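Local coordinates for protein isochorismatase hydrolase (Alkaliphilus metalliredigens, PDB 3HB7) that probably acts as a hydrolase of the isochorismatase family, grouped with the cysteine hydrolases, its natural substrate not being established, at residues I10-M15 with V124-W129; H54-Q59 with T109-Y114; R101-F106 with V134-T139; K147-S152 with D191-G196. All blocks are in the same frame, centred on the assembly; numbering follows the deposited sequence.

Contact 1: residues I10-M15 with V124-W129; sequences ILVIDM and VLTGVW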
loop_
_atom_site.group_PDB
_atom_site.type_symbol
_atom_site.label_atom_id
_atom_site.label_comp_id
_atom_site.label_asym_id
_atom_site.label_seq_id
_atom_site.Cartn_x
_atom_site.Cartn_y
_atom_site.Cartn_z
ATOM N N ILE E 10 -47.237 12.541 -7.972
ATOM C CA ILE E 10 -46.238 11.556 -7.729
ATOM C C ILE E 10 -45.499 11.380 -9.002
ATOM O O ILE E 10 -46.076 11.041 -9.991
ATOM C CB ILE E 10 -46.891 10.248 -7.339
ATOM C CG1 ILE E 10 -47.656 10.449 -6.050
ATOM C CG2 ILE E 10 -45.875 9.159 -7.172
ATOM C CD1 ILE E 10 -48.266 9.238 -5.535
ATOM N N LEU E 11 -44.202 11.615 -8.965
ATOM C CA LEU E 11 -43.400 11.560 -10.159
ATOM C C LEU E 11 -42.691 10.243 -10.246
ATOM O O LEU E 11 -41.972 9.873 -9.379
ATOM C CB LEU E 11 -42.401 12.702 -10.179
ATOM C CG LEU E 11 -43.026 14.036 -9.840
ATOM C CD1 LEU E 11 -42.027 15.129 -9.746
ATOM C CD2 LEU E 11 -44.046 14.379 -10.821
ATOM N N VAL E 12 -42.911 9.533 -11.321
ATOM C CA VAL E 12 -42.310 8.256 -11.467
ATOM C C VAL E 12 -41.228 8.404 -12.479
ATOM O O VAL E 12 -41.477 8.674 -13.618
ATOM C CB VAL E 12 -43.345 7.248 -11.910
ATOM C CG1 VAL E 12 -42.766 5.902 -11.979
ATOM C CG2 VAL E 12 -44.469 7.260 -10.977
ATOM N N ILE E 13 -40.004 8.242 -12.021
ATOM C CA ILE E 13 -38.870 8.662 -12.788
ATOM C C ILE E 13 -38.061 7.555 -13.370
ATOM O O ILE E 13 -37.415 6.825 -12.697
ATOM C CB ILE E 13 -37.961 9.541 -11.945
ATOM C CG1 ILE E 13 -38.641 10.857 -11.641
ATOM C CG2 ILE E 13 -36.709 9.802 -12.653
ATOM C CD1 ILE E 13 -38.261 11.411 -10.371
ATOM N N ASP E 14 -38.119 7.480 -14.672
ATOM C CA ASP E 14 -37.283 6.628 -15.469
ATOM C C ASP E 14 -37.370 5.130 -15.267
ATOM O O ASP E 14 -36.421 4.433 -15.489
ATOM C CB ASP E 14 -35.847 7.087 -15.368
ATOM C CG ASP E 14 -35.574 8.305 -16.192
ATOM O OD1 ASP E 14 -36.398 8.682 -17.014
ATOM O OD2 ASP E 14 -34.509 8.882 -16.027
HETATM N N MSE E 15 -38.529 4.623 -14.925
HETATM C CA MSE E 15 -38.673 3.204 -14.818
HETATM C C MSE E 15 -38.928 2.727 -16.209
HETATM O O MSE E 15 -40.038 2.528 -16.602
HETATM C CB MSE E 15 -39.835 2.873 -13.916
HETATM C CG MSE E 15 -39.676 3.378 -12.486
HETATM SE SE MSE E 15 -38.237 2.696 -11.482
HETATM C CE MSE E 15 -38.845 0.921 -11.324
ATOM N N VAL E 124 -44.064 14.010 -4.887
ATOM C CA VAL E 124 -43.457 12.898 -4.207
ATOM C C VAL E 124 -42.695 12.007 -5.163
ATOM O O VAL E 124 -43.153 11.714 -6.224
ATOM C CB VAL E 124 -44.470 12.109 -3.327
ATOM C CG1 VAL E 124 -45.700 12.907 -3.040
ATOM C CG2 VAL E 124 -44.794 10.799 -3.909
ATOM N N LEU E 125 -41.517 11.582 -4.763
ATOM C CA LEU E 125 -40.540 11.049 -5.686
ATOM C C LEU E 125 -40.382 9.563 -5.681
ATOM O O LEU E 125 -40.219 8.969 -4.651
ATOM C CB LEU E 125 -39.178 11.660 -5.410
ATOM C CG LEU E 125 -38.906 13.051 -5.914
ATOM C CD1 LEU E 125 -39.341 13.111 -7.288
ATOM C CD2 LEU E 125 -39.640 14.034 -5.112
ATOM N N THR E 126 -40.399 8.983 -6.862
ATOM C CA THR E 126 -40.251 7.568 -7.023
ATOM C C THR E 126 -39.431 7.274 -8.233
ATOM O O THR E 126 -39.394 8.032 -9.142
ATOM C CB THR E 126 -41.610 6.874 -7.153
ATOM O OG1 THR E 126 -42.281 7.338 -8.307
ATOM C CG2 THR E 126 -42.453 7.164 -5.962
ATOM N N GLY E 127 -38.800 6.131 -8.264
ATOM C CA GLY E 127 -37.937 5.851 -9.367
ATOM C C GLY E 127 -36.482 5.840 -9.029
ATOM O O GLY E 127 -36.084 5.682 -7.906
ATOM N N VAL E 128 -35.708 6.051 -10.064
ATOM C CA VAL E 128 -34.328 5.733 -10.125
ATOM C C VAL E 128 -33.574 6.809 -10.923
ATOM O O VAL E 128 -34.128 7.351 -11.832
ATOM C CB VAL E 128 -34.291 4.395 -10.828
ATOM C CG1 VAL E 128 -33.599 4.440 -12.100
ATOM C CG2 VAL E 128 -33.840 3.331 -9.943
ATOM N N TRP E 129 -32.304 7.089 -10.652
ATOM C CA TRP E 129 -31.564 6.695 -9.480
ATOM C C TRP E 129 -31.770 7.692 -8.400
ATOM O O TRP E 129 -31.901 8.851 -8.655
ATOM C CB TRP E 129 -30.069 6.685 -9.723
ATOM C CG TRP E 129 -29.560 5.937 -10.849
ATOM C CD1 TRP E 129 -30.259 5.368 -11.824
ATOM C CD2 TRP E 129 -28.198 5.677 -11.125
ATOM N NE1 TRP E 129 -29.436 4.766 -12.700
ATOM C CE2 TRP E 129 -28.154 4.948 -12.287
ATOM C CE3 TRP E 129 -27.008 6.011 -10.499
ATOM C CZ2 TRP E 129 -26.982 4.544 -12.845
ATOM C CZ3 TRP E 129 -25.863 5.615 -11.049
ATOM C CH2 TRP E 129 -25.847 4.889 -12.205
HETATM O O HOH W 1 -32.591 7.754 -13.978
#

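Contact 2: residues H54-Q59 with T109-Y114; sequences HLVHIQ and TDLDLY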
loop_
_atom_site.group_PDB
_atom_site.type_symbol
_atom_site.label_atom_id
_atom_site.label_comp_id
_atom_site.label_asym_id
_atom_site.label_seq_id
_atom_site.Cartn_x
_atom_site.Cartn_y
_atom_site.Cartn_z
ATOM N N HIS E 54 -52.198 12.696 -8.300
ATOM C CA HIS E 54 -51.937 12.438 -9.695
ATOM C C HIS E 54 -50.690 11.628 -9.893
ATOM O O HIS E 54 -49.773 11.728 -9.136
ATOM C CB HIS E 54 -51.725 13.727 -10.444
ATOM C CG HIS E 54 -52.906 14.634 -10.466
ATOM N ND1 HIS E 54 -53.166 15.479 -11.517
ATOM C CD2 HIS E 54 -53.877 14.856 -9.560
ATOM C CE1 HIS E 54 -54.254 16.171 -11.265
ATOM N NE2 HIS E 54 -54.706 15.812 -10.083
ATOM N N LEU E 55 -50.657 10.865 -10.966
ATOM C CA LEU E 55 -49.484 10.145 -11.361
ATOM C C LEU E 55 -48.903 10.833 -12.573
ATOM O O LEU E 55 -49.614 11.110 -13.507
ATOM C CB LEU E 55 -49.854 8.738 -11.757
ATOM C CG LEU E 55 -49.940 7.670 -10.695
ATOM C CD1 LEU E 55 -49.807 6.323 -11.330
ATOM C CD2 LEU E 55 -48.897 7.884 -9.673
ATOM N N VAL E 56 -47.611 11.123 -12.529
ATOM C CA VAL E 56 -46.879 11.710 -13.630
ATOM C C VAL E 56 -45.724 10.804 -13.969
ATOM O O VAL E 56 -44.961 10.453 -13.125
ATOM C CB VAL E 56 -46.350 13.062 -13.236
ATOM C CG1 VAL E 56 -45.766 13.764 -14.392
ATOM C CG2 VAL E 56 -47.403 13.863 -12.631
ATOM N N HIS E 57 -45.595 10.421 -15.216
ATOM C CA HIS E 57 -44.530 9.523 -15.602
ATOM C C HIS E 57 -43.474 10.242 -16.411
ATOM O O HIS E 57 -43.762 10.881 -17.393
ATOM C CB HIS E 57 -45.059 8.353 -16.414
ATOM C CG HIS E 57 -46.283 7.716 -15.843
ATOM N ND1 HIS E 57 -46.247 6.536 -15.144
ATOM C CD2 HIS E 57 -47.578 8.086 -15.887
ATOM C CE1 HIS E 57 -47.461 6.224 -14.757
ATOM N NE2 HIS E 57 -48.287 7.148 -15.194
ATOM N N ILE E 58 -42.241 10.130 -15.970
ATOM C CA ILE E 58 -41.169 10.855 -16.574
ATOM C C ILE E 58 -40.167 9.939 -17.203
ATOM O O ILE E 58 -39.626 9.077 -16.568
ATOM C CB ILE E 58 -40.535 11.751 -15.554
ATOM C CG1 ILE E 58 -41.599 12.683 -15.033
ATOM C CG2 ILE E 58 -39.451 12.556 -16.174
ATOM C CD1 ILE E 58 -41.257 13.334 -13.828
ATOM N N GLN E 59 -39.931 10.139 -18.477
ATOM C CA GLN E 59 -39.032 9.308 -19.216
ATOM C C GLN E 59 -37.951 10.096 -19.907
ATOM O O GLN E 59 -38.212 11.063 -20.558
ATOM C CB GLN E 59 -39.799 8.491 -20.245
ATOM C CG GLN E 59 -40.210 9.262 -21.429
ATOM C CD GLN E 59 -41.089 8.518 -22.369
ATOM O OE1 GLN E 59 -40.850 7.376 -22.643
ATOM N NE2 GLN E 59 -42.122 9.144 -22.833
ATOM N N THR E 109 -38.670 21.179 -19.562
ATOM C CA THR E 109 -39.923 20.505 -19.721
ATOM C C THR E 109 -41.050 21.369 -19.247
ATOM O O THR E 109 -40.855 22.426 -18.727
ATOM C CB THR E 109 -40.009 19.253 -18.914
ATOM O OG1 THR E 109 -40.091 19.591 -17.544
ATOM C CG2 THR E 109 -38.841 18.366 -19.169
ATOM N N ASP E 110 -42.248 20.862 -19.415
ATOM C CA ASP E 110 -43.439 21.524 -18.970
ATOM C C ASP E 110 -43.974 20.978 -17.646
ATOM O O ASP E 110 -45.087 21.205 -17.303
ATOM C CB ASP E 110 -44.485 21.493 -20.046
ATOM C CG ASP E 110 -45.101 20.156 -20.202
ATOM O OD1 ASP E 110 -46.285 20.087 -20.308
ATOM O OD2 ASP E 110 -44.408 19.165 -20.206
ATOM N N LEU E 111 -43.144 20.280 -16.899
ATOM C CA LEU E 111 -43.573 19.681 -15.662
ATOM C C LEU E 111 -44.063 20.701 -14.652
ATOM O O LEU E 111 -45.048 20.482 -14.039
ATOM C CB LEU E 111 -42.458 18.843 -15.066
ATOM C CG LEU E 111 -42.609 18.276 -13.665
ATOM C CD1 LEU E 111 -43.741 17.359 -13.605
ATOM C CD2 LEU E 111 -41.392 17.561 -13.171
ATOM N N ASP E 112 -43.380 21.814 -14.500
ATOM C CA ASP E 112 -43.820 22.857 -13.610
ATOM C C ASP E 112 -45.154 23.425 -14.055
ATOM O O ASP E 112 -46.003 23.677 -13.242
ATOM C CB ASP E 112 -42.785 23.959 -13.524
ATOM C CG ASP E 112 -43.100 24.983 -12.489
ATOM O OD1 ASP E 112 -43.433 24.633 -11.374
ATOM O OD2 ASP E 112 -42.998 26.167 -12.774
ATOM N N LEU E 113 -45.335 23.620 -15.347
ATOM C CA LEU E 113 -46.575 24.154 -15.832
ATOM C C LEU E 113 -47.726 23.229 -15.517
ATOM O O LEU E 113 -48.726 23.664 -15.076
ATOM C CB LEU E 113 -46.531 24.445 -17.326
ATOM C CG LEU E 113 -47.838 24.978 -17.898
ATOM C CD1 LEU E 113 -48.175 26.321 -17.389
ATOM C CD2 LEU E 113 -47.808 24.985 -19.357
ATOM N N TYR E 114 -47.556 21.941 -15.706
ATOM C CA TYR E 114 -48.594 21.011 -15.397
ATOM C C TYR E 114 -48.935 21.044 -13.927
ATOM O O TYR E 114 -50.078 21.014 -13.571
ATOM C CB TYR E 114 -48.170 19.620 -15.784
ATOM C CG TYR E 114 -49.088 18.536 -15.321
ATOM C CD1 TYR E 114 -50.083 18.058 -16.134
ATOM C CD2 TYR E 114 -48.941 17.974 -14.089
ATOM C CE1 TYR E 114 -50.910 17.073 -15.724
ATOM C CE2 TYR E 114 -49.760 16.988 -13.671
ATOM C CZ TYR E 114 -50.752 16.533 -14.489
ATOM O OH TYR E 114 -51.585 15.535 -14.073
#

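Contact 3: residues R101-F106 with V134-T139; sequences RRHSGF and VRSTAT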
loop_
_atom_site.group_PDB
_atom_site.type_symbol
_atom_site.label_atom_id
_atom_site.label_comp_id
_atom_site.label_asym_id
_atom_site.label_seq_id
_atom_site.Cartn_x
_atom_site.Cartn_y
_atom_site.Cartn_z
ATOM N N ARG E 101 -34.654 15.378 -21.541
ATOM C CA ARG E 101 -33.346 15.104 -22.127
ATOM C C ARG E 101 -32.151 15.336 -21.195
ATOM O O ARG E 101 -31.046 15.174 -21.603
ATOM C CB ARG E 101 -33.150 15.928 -23.397
ATOM C CG ARG E 101 -34.202 15.771 -24.449
ATOM C CD ARG E 101 -34.158 16.830 -25.547
ATOM N NE ARG E 101 -32.802 17.085 -25.960
ATOM C CZ ARG E 101 -32.375 18.171 -26.547
ATOM N NH1 ARG E 101 -33.186 19.145 -26.831
ATOM N NH2 ARG E 101 -31.109 18.273 -26.839
ATOM N N ARG E 102 -32.395 15.736 -19.965
ATOM C CA ARG E 102 -31.367 16.033 -18.980
ATOM C C ARG E 102 -31.782 15.424 -17.658
ATOM O O ARG E 102 -32.734 14.722 -17.600
ATOM C CB ARG E 102 -31.079 17.526 -18.833
ATOM C CG ARG E 102 -30.370 18.170 -19.988
ATOM C CD ARG E 102 -29.004 17.610 -20.205
ATOM N NE ARG E 102 -28.323 18.217 -21.321
ATOM C CZ ARG E 102 -28.409 17.799 -22.559
ATOM N NH1 ARG E 102 -29.147 16.763 -22.861
ATOM N NH2 ARG E 102 -27.772 18.433 -23.492
ATOM N N HIS E 103 -31.034 15.639 -16.605
ATOM C CA HIS E 103 -31.318 14.914 -15.393
ATOM C C HIS E 103 -32.653 15.176 -14.739
ATOM O O HIS E 103 -33.359 14.280 -14.432
ATOM C CB HIS E 103 -30.221 15.166 -14.379
ATOM C CG HIS E 103 -28.912 14.551 -14.743
ATOM N ND1 HIS E 103 -27.734 14.930 -14.167
ATOM C CD2 HIS E 103 -28.598 13.580 -15.622
ATOM C CE1 HIS E 103 -26.750 14.229 -14.681
ATOM N NE2 HIS E 103 -27.250 13.397 -15.559
ATOM N N SER E 104 -32.971 16.429 -14.524
ATOM C CA SER E 104 -34.188 16.820 -13.879
ATOM C C SER E 104 -35.430 16.613 -14.714
ATOM O O SER E 104 -35.452 16.822 -15.893
ATOM C CB SER E 104 -34.093 18.269 -13.482
ATOM O OG SER E 104 -35.081 18.649 -12.605
ATOM N N GLY E 105 -36.478 16.222 -14.037
ATOM C CA GLY E 105 -37.794 16.168 -14.588
ATOM C C GLY E 105 -38.260 17.531 -15.013
ATOM O O GLY E 105 -39.011 17.638 -15.897
ATOM N N PHE E 106 -37.811 18.566 -14.350
ATOM C CA PHE E 106 -38.190 19.915 -14.658
ATOM C C PHE E 106 -37.384 20.592 -15.748
ATOM O O PHE E 106 -37.770 21.603 -16.219
ATOM C CB PHE E 106 -38.079 20.770 -13.412
ATOM C CG PHE E 106 -39.088 20.479 -12.369
ATOM C CD1 PHE E 106 -40.224 21.214 -12.289
ATOM C CD2 PHE E 106 -38.873 19.511 -11.421
ATOM C CE1 PHE E 106 -41.123 20.973 -11.341
ATOM C CE2 PHE E 106 -39.772 19.277 -10.473
ATOM C CZ PHE E 106 -40.896 20.007 -10.423
ATOM N N VAL E 134 -33.490 11.308 -9.669
ATOM C CA VAL E 134 -34.415 11.535 -8.603
ATOM C C VAL E 134 -34.031 12.716 -7.743
ATOM O O VAL E 134 -34.834 13.550 -7.450
ATOM C CB VAL E 134 -34.532 10.305 -7.728
ATOM C CG1 VAL E 134 -35.284 10.600 -6.522
ATOM C CG2 VAL E 134 -35.171 9.230 -8.449
ATOM N N ARG E 135 -32.783 12.791 -7.352
ATOM C CA ARG E 135 -32.335 13.892 -6.551
ATOM C C ARG E 135 -32.458 15.210 -7.274
ATOM O O ARG E 135 -32.787 16.197 -6.681
ATOM C CB ARG E 135 -30.921 13.670 -6.039
ATOM C CG ARG E 135 -29.984 14.804 -6.267
ATOM C CD ARG E 135 -30.065 15.840 -5.217
ATOM N NE ARG E 135 -29.031 15.640 -4.239
ATOM C CZ ARG E 135 -28.421 16.597 -3.571
ATOM N NH1 ARG E 135 -28.727 17.863 -3.741
ATOM N NH2 ARG E 135 -27.501 16.268 -2.709
ATOM N N SER E 136 -32.174 15.208 -8.557
ATOM C CA SER E 136 -32.258 16.400 -9.364
ATOM C C SER E 136 -33.654 16.961 -9.459
ATOM O O SER E 136 -33.852 18.135 -9.390
ATOM C CB SER E 136 -31.794 16.099 -10.768
ATOM O OG SER E 136 -30.418 16.074 -10.822
ATOM N N THR E 137 -34.609 16.084 -9.660
ATOM C CA THR E 137 -35.996 16.446 -9.719
ATOM C C THR E 137 -36.490 17.011 -8.406
ATOM O O THR E 137 -37.221 17.946 -8.396
ATOM C CB THR E 137 -36.829 15.298 -10.198
ATOM O OG1 THR E 137 -36.209 14.739 -11.333
ATOM C CG2 THR E 137 -38.138 15.758 -10.597
ATOM N N ALA E 138 -36.033 16.446 -7.307
ATOM C CA ALA E 138 -36.326 16.963 -5.994
ATOM C C ALA E 138 -35.789 18.347 -5.750
ATOM O O ALA E 138 -36.451 19.144 -5.169
ATOM C CB ALA E 138 -35.808 16.047 -4.953
ATOM N N THR E 139 -34.577 18.619 -6.173
ATOM C CA THR E 139 -34.011 19.928 -6.030
ATOM C C THR E 139 -34.774 20.959 -6.829
ATOM O O THR E 139 -34.968 22.046 -6.397
ATOM C CB THR E 139 -32.569 19.933 -6.491
ATOM O OG1 THR E 139 -31.828 19.010 -5.722
ATOM C CG2 THR E 139 -31.961 21.261 -6.336
#

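Contact 4: residues K147-S152 with D191-G196; sequences KVITLS and DPWVGG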
loop_
_atom_site.group_PDB
_atom_site.type_symbol
_atom_site.label_atom_id
_atom_site.label_comp_id
_atom_site.label_asym_id
_atom_site.label_seq_id
_atom_site.Cartn_x
_atom_site.Cartn_y
_atom_site.Cartn_z
ATOM N N LYS E 147 -43.572 21.369 -2.171
ATOM C CA LYS E 147 -43.216 20.589 -1.021
ATOM C C LYS E 147 -42.825 19.265 -1.563
ATOM O O LYS E 147 -43.444 18.800 -2.462
ATOM C CB LYS E 147 -44.412 20.422 -0.113
ATOM C CG LYS E 147 -44.510 21.473 0.927
ATOM C CD LYS E 147 -45.925 21.802 1.209
ATOM C CE LYS E 147 -46.513 20.823 2.168
ATOM N NZ LYS E 147 -47.595 21.421 2.954
ATOM N N VAL E 148 -41.784 18.666 -1.020
ATOM C CA VAL E 148 -41.221 17.456 -1.579
ATOM C C VAL E 148 -41.197 16.284 -0.635
ATOM O O VAL E 148 -40.759 16.394 0.462
ATOM C CB VAL E 148 -39.786 17.703 -2.065
ATOM C CG1 VAL E 148 -39.305 16.581 -2.874
ATOM C CG2 VAL E 148 -39.702 18.968 -2.828
ATOM N N ILE E 149 -41.650 15.148 -1.109
ATOM C CA ILE E 149 -41.600 13.930 -0.358
ATOM C C ILE E 149 -40.826 12.904 -1.139
ATOM O O ILE E 149 -40.997 12.777 -2.315
ATOM C CB ILE E 149 -43.012 13.407 -0.050
ATOM C CG1 ILE E 149 -43.612 14.170 1.097
ATOM C CG2 ILE E 149 -43.003 12.008 0.373
ATOM C CD1 ILE E 149 -45.061 14.098 1.118
ATOM N N THR E 150 -39.964 12.169 -0.463
ATOM C CA THR E 150 -39.181 11.136 -1.100
ATOM C C THR E 150 -39.530 9.805 -0.503
ATOM O O THR E 150 -39.464 9.633 0.683
ATOM C CB THR E 150 -37.695 11.309 -0.836
ATOM O OG1 THR E 150 -37.310 12.652 -1.035
ATOM C CG2 THR E 150 -36.922 10.457 -1.732
ATOM N N LEU E 151 -39.849 8.846 -1.339
ATOM C CA LEU E 151 -40.254 7.563 -0.854
ATOM C C LEU E 151 -39.089 6.618 -0.817
ATOM O O LEU E 151 -38.633 6.174 -1.831
ATOM C CB LEU E 151 -41.311 6.996 -1.771
ATOM C CG LEU E 151 -42.768 7.121 -1.391
ATOM C CD1 LEU E 151 -43.013 8.307 -0.575
ATOM C CD2 LEU E 151 -43.601 7.147 -2.611
ATOM N N SER E 152 -38.653 6.290 0.387
ATOM C CA SER E 152 -37.443 5.535 0.618
ATOM C C SER E 152 -37.469 4.161 0.022
ATOM O O SER E 152 -36.503 3.725 -0.509
ATOM C CB SER E 152 -37.111 5.468 2.097
ATOM O OG SER E 152 -38.216 5.117 2.888
ATOM N N ASP E 191 -51.354 15.359 7.121
ATOM C CA ASP E 191 -50.468 15.759 6.045
ATOM C C ASP E 191 -49.204 14.947 6.129
ATOM O O ASP E 191 -48.550 14.941 7.150
ATOM C CB ASP E 191 -50.129 17.228 6.208
ATOM C CG ASP E 191 -49.114 17.707 5.215
ATOM O OD1 ASP E 191 -48.573 16.893 4.460
ATOM O OD2 ASP E 191 -48.855 18.911 5.192
ATOM N N PRO E 192 -48.900 14.231 5.056
ATOM C CA PRO E 192 -47.778 13.294 4.992
ATOM C C PRO E 192 -46.415 13.981 5.079
ATOM O O PRO E 192 -45.425 13.429 5.516
ATOM C CB PRO E 192 -47.994 12.605 3.650
ATOM C CG PRO E 192 -49.409 12.798 3.382
ATOM C CD PRO E 192 -49.691 14.160 3.835
ATOM N N TRP E 193 -46.406 15.219 4.640
ATOM C CA TRP E 193 -45.201 15.981 4.531
ATOM C C TRP E 193 -44.591 16.425 5.847
ATOM O O TRP E 193 -43.444 16.830 5.874
ATOM C CB TRP E 193 -45.428 17.187 3.651
ATOM C CG TRP E 193 -44.198 17.900 3.457
ATOM C CD1 TRP E 193 -43.153 17.505 2.715
ATOM C CD2 TRP E 193 -43.834 19.127 4.045
ATOM N NE1 TRP E 193 -42.155 18.411 2.786
ATOM C CE2 TRP E 193 -42.552 19.428 3.602
ATOM C CE3 TRP E 193 -44.474 20.010 4.895
ATOM C CZ2 TRP E 193 -41.898 20.574 3.970
ATOM C CZ3 TRP E 193 -43.824 21.141 5.266
ATOM C CH2 TRP E 193 -42.550 21.419 4.804
ATOM N N VAL E 194 -45.358 16.360 6.922
ATOM C CA VAL E 194 -45.032 17.067 8.151
ATOM C C VAL E 194 -43.724 16.665 8.837
ATOM O O VAL E 194 -43.424 15.503 9.008
ATOM C CB VAL E 194 -46.202 16.991 9.139
ATOM C CG1 VAL E 194 -46.329 15.617 9.727
ATOM C CG2 VAL E 194 -46.078 18.029 10.207
ATOM N N GLY E 195 -42.949 17.660 9.229
ATOM C CA GLY E 195 -41.665 17.412 9.842
ATOM C C GLY E 195 -40.564 17.074 8.875
ATOM O O GLY E 195 -39.563 16.524 9.260
ATOM N N GLY E 196 -40.750 17.421 7.617
ATOM C CA GLY E 196 -39.755 17.184 6.593
ATOM C C GLY E 196 -38.540 18.089 6.600
ATOM O O GLY E 196 -38.573 19.182 7.120
#

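Contact 1: residues I10-M15 with V124-W129
Leu11 O is gripped twice by Thr126: the backbone N of Thr126 meets it nearly along the C=O axis at 3.1 Å, while the hydroxyl OG1 donates to it at 2.8 Å from above the carbonyl plane. OG1 can do so because it stands between the backbone N and the carbonyl carbon of Thr126 (chi1 62°), a rotation that also sets CG2 against Ile10 CG2. Leu11 N donates to Val124 O at 2.9 Å, and Ile13 N to Thr126 O. The two chains are thus parallel neighbours at the middle of the six-stranded sheet of the isochorismatase fold, strands 53-60 and 147-151 flanking them. On the face covered by helix 35-47, Ile10 CG1 packs on Val124 CG2 at 3.6 Å. On the other, toward helix 133-143, the Ile13 side chain runs at a slant to that of Leu125, CD1 to CD1 at 3.7 Å, with Leu11 lying alongside Leu125. Beyond the strands, Val128 N donates in the carbonyl plane to Ile13 O at 3.2 Å. Gly127 lies between, where a CB would clash with that oxygen and press on the Thr126 carbonyl; the selenium of Met15 rests on its CA. A water donates to Asp14 OD2 and, at 2.7 Å, to Val128 O, the carbonyl oxygen of the cis peptide before Trp129; Asp14 OD1 bonds Glu60 N, and OD2 is salt-bridged to Lys100.

Contact 2: residues H54-Q59 with T109-Y114
His54 and Tyr114 meet through a nearly straight hydrogen bond, ND1 of the imidazole donating to Tyr114 OH at 3.0 Å with an N-H...O angle of 174°. The phenol oxygen lies at the edge of the imidazole, in its plane. Next to this polar link, Val56 puts one branch on each of two helix residues: CG2 touches Tyr114 CE2 at 4.1 Å, and CG1 meets Leu111 CD1 at 4.2 Å. Leu111 reaches further along the strand with its other methyl, CD2, which lies 4.3 Å from Ile58 CD1. With CG anti to the backbone N (chi1 171°), Tyr114 extends its ring from the helix toward the beginning of the strand, and Tyr96 stacks on that ring. NE2 of His54, weakly bonded to Asp51 O, helps to set the imidazole. A leucine in place of His54 would probably leave the Tyr114 hydroxyl without its N-H donor and the phenol ring less firmly fixed.

Further out, the start of the helix is shaped by Thr109, whose OG1 accepts from Leu111 N at 3.2 Å in an ST turn and also bonds Gly105 O. Asp110, at the N-cap position, holds Tyr96 OH through OD1, tying the helix start to the neighbouring strand. Leu111 also packs on Leu11, carrying the helix over the next strand of the sheet. This is the helix-on-sheet packing of a beta-alpha-beta crossover, in which helix 111-117 connects strand 96-100 to central strand 122-126 and covers strand 53-60 on the way.

Contact 3: residues R101-F106 with V134-T139
Thr137 turns OG1 anti to its carbonyl carbon (chi1 -47°), directing the hydroxyl at the loop beside helix 133-143, while Ser104, with OG anti to its backbone N (chi1 -167°), swings its own hydroxyl alongside the same helix. The one hydrogen bond between the segments runs from Gly105 N to Thr137 OG1, 3.1 Å long with an N-H...O angle of 161°. Thr137 OG1 is also bonded to Cys133 O one turn back, which ties its rotation to the helix backbone. A valine in place of Thr137 would probably leave the Gly105 N-H without this acceptor and the loop less firmly held to the helix.

Ser104 OG accepts from Phe106 N at 3.2 Å, an ST turn that bends the loop, and is further bonded to Asp140 OD2. Loop and helix come close at Gly105, where a CB would be tight against Thr137 CG2. Phe106 crosses Thr137 at about a right angle, its CE2 lying 3.5 Å from Thr137 O and 3.9 Å from Thr137 CG2. At the more exposed end, His103 CB touches Ser136 OG at 3.7 Å, and Ser104 CB packs against Ser136 CB; the Ser136 side chain lies about 4 Å from a bound sodium ion.

Thr137 also packs on Leu11 and Ile13, and Phe106 on helix 111-117. The loop following strand 96-100 is thereby seated on the first turns of helix 133-143; Lys100 bonds weakly to the carbonyls of Arg102 and His103, and His103 touches Cys133. Cys133, Lys100 and Asp14 are probably the Cys-Lys-Asp triad of this family of cysteine hydrolases, and the loop would then border the active site.

Contact 4: residues K147-S152 with D191-G196
Lys147 and Trp193 make the main contact, a CH-pi interaction: CG stands over one face of the indole, 3.9 Å from the centroid of the six-membered ring and 12° off its normal. Two bends in the lysine chain keep it along the ring, CE reaching Trp193 CE3 at 3.5 Å. The charge at its tip forms a long salt bridge, with NZ 3.6 Å from Asp191 OD2.

Ile149 makes the apolar contacts. Its CG1 meets Trp193 CD1 at the indole edge, near the ring plane, at 3.7 Å, and its CD1 reaches Pro192 CB at 4.2 Å.

Hydrogen bonding within 191-196 shapes the partner. Trp193 N donates to Asp191 OD1 at 2.7 Å from above the carboxylate plane, an Asx turn that leaves OD2 for the lysine. Pro192 is backed by helix 179-187, and the Trp193 side chain also touches Lys175 of the neighbouring strand. A type I turn from Asp191 to Val194, followed by a type II turn from Trp193 to Gly196, folds the chain after the last helix so that the C-terminal segment covers the beginnings of the last two strands, 147-151 and 175-177, at one side of the parallel sheet.

How the contacts relate
Contacts 1, 2 and 4 all reach one six-stranded parallel sheet: strand 53-60 of contact 2 adjoins 8-13 of contact 1, whose 122-126 adjoins 147-151 of contact 4. Contact 1 is central, about 11 Å from contact 2, 10 Å from contact 3 and 15 Å from contact 4, centre to centre; contacts 2 and 4 lie about 19 Å apart and do not touch. Along the chain, contact 2 falls between the two segments of contact 1, contact 3 crosses both, and contact 4 comes last. Contacts 1 and 3 thereby bring together Asp14, Lys100 and Cys133, the probable active site, while contacts 2 and 4 pack the flanking parts of the sheet.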